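Local coordinates for penicillin-binding protein 2 (Pbp2) (Helicobacter pylori, PDB 5LP5) that probably cross-links peptidoglycan as a penicillin-binding transpeptidase of the cell wall synthesis machinery, working in complex with the shape-determining protein MreC, at residues A[458-461]-A[466-469]. Sequence-based numbering, arbitrary orientation.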
ATOM      1  N   THR A 458      30.038   7.541   9.636  1.00 43.66           N
ATOM      2  CA  THR A 458      29.501   6.798   8.494  1.00 40.77           C
ATOM      3  C   THR A 458      28.111   7.354   8.169  1.00 40.48           C
ATOM      4  O   THR A 458      27.175   7.122   8.957  1.00 40.67           O
ATOM      5  CB  THR A 458      29.373   5.298   8.816  1.00 37.64           C
ATOM      6  OG1 THR A 458      30.671   4.749   9.045  1.00 38.03           O
ATOM      7  CG2 THR A 458      28.728   4.550   7.693  1.00 35.35           C
ATOM      8  N   PRO A 459      27.964   8.087   7.021  1.00 38.04           N
ATOM      9  CA  PRO A 459      26.634   8.609   6.662  1.00 35.77           C
ATOM     10  C   PRO A 459      25.678   7.482   6.422  1.00 34.90           C
ATOM     11  O   PRO A 459      26.088   6.458   5.893  1.00 37.30           O
ATOM     12  CB  PRO A 459      26.879   9.374   5.362  1.00 35.52           C
ATOM     13  CG  PRO A 459      28.344   9.651   5.346  1.00 36.52           C
ATOM     14  CD  PRO A 459      28.971   8.463   6.016  1.00 36.58           C
ATOM     15  N   HIS A 460      24.429   7.639   6.840  1.00 34.34           N
ATOM     16  CA  HIS A 460      23.435   6.598   6.636  1.00 33.54           C
ATOM     17  C   HIS A 460      22.076   7.224   6.679  1.00 31.42           C
ATOM     18  O   HIS A 460      21.949   8.354   7.094  1.00 30.98           O
ATOM     19  CB  HIS A 460      23.572   5.452   7.657  1.00 34.41           C
ATOM     20  CG  HIS A 460      23.440   5.881   9.081  1.00 35.75           C
ATOM     21  ND1 HIS A 460      24.471   6.469   9.781  1.00 37.14           N
ATOM     22  CD2 HIS A 460      22.404   5.781   9.948  1.00 35.86           C
ATOM     23  CE1 HIS A 460      24.067   6.732  11.012  1.00 38.33           C
ATOM     24  NE2 HIS A 460      22.818   6.317  11.140  1.00 36.78           N
ATOM     25  N   PHE A 461      21.081   6.492   6.191  1.00 31.61           N
ATOM     26  CA  PHE A 461      19.699   6.961   6.121  1.00 30.62           C
ATOM     27  C   PHE A 461      18.799   6.236   7.124  1.00 32.54           C
ATOM     28  O   PHE A 461      17.870   6.825   7.666  1.00 36.67           O
ATOM     29  CB  PHE A 461      19.139   6.756   4.722  1.00 29.00           C
ATOM     30  CG  PHE A 461      19.734   7.673   3.693  1.00 28.73           C
ATOM     31  CD1 PHE A 461      19.274   8.971   3.548  1.00 28.51           C
ATOM     32  CD2 PHE A 461      20.756   7.235   2.871  1.00 28.32           C
ATOM     33  CE1 PHE A 461      19.807   9.810   2.596  1.00 28.19           C
ATOM     34  CE2 PHE A 461      21.298   8.064   1.916  1.00 28.12           C
ATOM     35  CZ  PHE A 461      20.825   9.353   1.782  1.00 28.64           C
ATOM     36  N   LYS A 466      22.697   1.610  13.640  1.00 63.09           N
ATOM     37  CA  LYS A 466      23.703   2.089  14.608  1.00 65.13           C
ATOM     38  C   LYS A 466      25.105   1.961  14.022  1.00 61.42           C
ATOM     39  O   LYS A 466      25.732   0.902  14.070  1.00 62.19           O
ATOM     40  CB  LYS A 466      23.622   1.290  15.913  1.00 77.14           C
ATOM     41  CG  LYS A 466      24.746   1.564  16.925  1.00 91.03           C
ATOM     42  CD  LYS A 466      24.923   0.397  17.897  1.00 96.28           C
ATOM     43  CE  LYS A 466      25.945   0.682  18.984  1.00 94.49           C
ATOM     44  NZ  LYS A 466      25.980  -0.439  19.968  1.00 94.91           N
ATOM     45  N   GLN A 467      25.591   3.053  13.466  1.00 59.97           N
ATOM     46  CA  GLN A 467      26.900   3.070  12.838  1.00 64.50           C
ATOM     47  C   GLN A 467      27.897   3.733  13.778  1.00 61.24           C
ATOM     48  O   GLN A 467      27.886   4.960  13.909  1.00 66.23           O
ATOM     49  CB  GLN A 467      26.832   3.856  11.523  1.00 72.55           C
ATOM     50  CG  GLN A 467      26.196   3.109  10.362  1.00 77.80           C
ATOM     51  CD  GLN A 467      26.827   1.738  10.170  1.00 82.76           C
ATOM     52  OE1 GLN A 467      26.224   0.725  10.504  1.00 96.19           O
ATOM     53  NE2 GLN A 467      28.061   1.705   9.672  1.00 77.10           N
ATOM     54  N   PRO A 468      28.751   2.936  14.448  1.00 51.98           N
ATOM     55  CA  PRO A 468      29.721   3.553  15.343  1.00 50.60           C
ATOM     56  C   PRO A 468      30.668   4.478  14.599  1.00 51.88           C
ATOM     57  O   PRO A 468      30.963   4.257  13.427  1.00 50.47           O
ATOM     58  CB  PRO A 468      30.482   2.370  15.952  1.00 48.80           C
ATOM     59  CG  PRO A 468      30.175   1.210  15.091  1.00 50.28           C
ATOM     60  CD  PRO A 468      28.838   1.472  14.466  1.00 51.12           C
ATOM     61  N   LEU A 469      31.108   5.527  15.285  1.00 55.25           N
ATOM     62  CA  LEU A 469      32.082   6.446  14.737  1.00 53.62           C
ATOM     63  C   LEU A 469      33.400   5.722  14.577  1.00 52.62           C
ATOM     64  O   LEU A 469      33.663   4.741  15.266  1.00 48.42           O
ATOM     65  CB  LEU A 469      32.274   7.647  15.654  1.00 54.93           C
ATOM     66  CG  LEU A 469      31.097   8.602  15.767  1.00 58.10           C
ATOM     67  CD1 LEU A 469      31.428   9.698  16.769  1.00 60.33           C
ATOM     68  CD2 LEU A 469      30.762   9.197  14.405  1.00 60.26           C
TER
HETATM   69  O   HOH W   1      28.555   6.790  11.928  1.00 30.93           O
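Gln-467 lays the aliphatic part of its side chain over one face of the His-460 imidazole: CG lies 4.2 Å from the ring centroid and 26° off the ring normal, a CH-pi contact, while CB leans over the ND1 and CE1 side of the same ring. With CG set beside the backbone N (chi1 -77°) and a further bend at chi2, the chain then swings its amide away from the imidazole and toward Thr-458. There the amide end meets the methyl group of Thr-458, whose CG2 lies 4.0 Å from Gln-467 CG. No direct hydrogen bond joins the two segments, and the side chains meet through van der Waals contact, with the water as the polar link.

The ring that receives the glutamine is itself held from within its own segment. His-460 ND1 donates to Thr-458 O at 2.9 Å in a nearly straight bond of 172°, the acceptor lying in the ring plane. This bond limits rotation of the imidazole and is consistent with one face being held toward Gln-467. Polar continuity between the backbones comes from water 1, which accepts from Thr-458 N and donates to Gln-467 O, each at 2.8 Å.

The contact thus illustrates how an irregular loop can fold back on itself by combining a ring hydrogen-bonded within its own segment, an aliphatic cover and a water bridge. Both segments belong to the connection between helices 441-453 and 475-493 of the transpeptidase domain; backbone hydrogen bonds of His-460 with Gly-262 and Leu-264 tie that loop to the beginning of strand 264-270 and the residue two places before it, at the margin of the five-stranded antiparallel sheet.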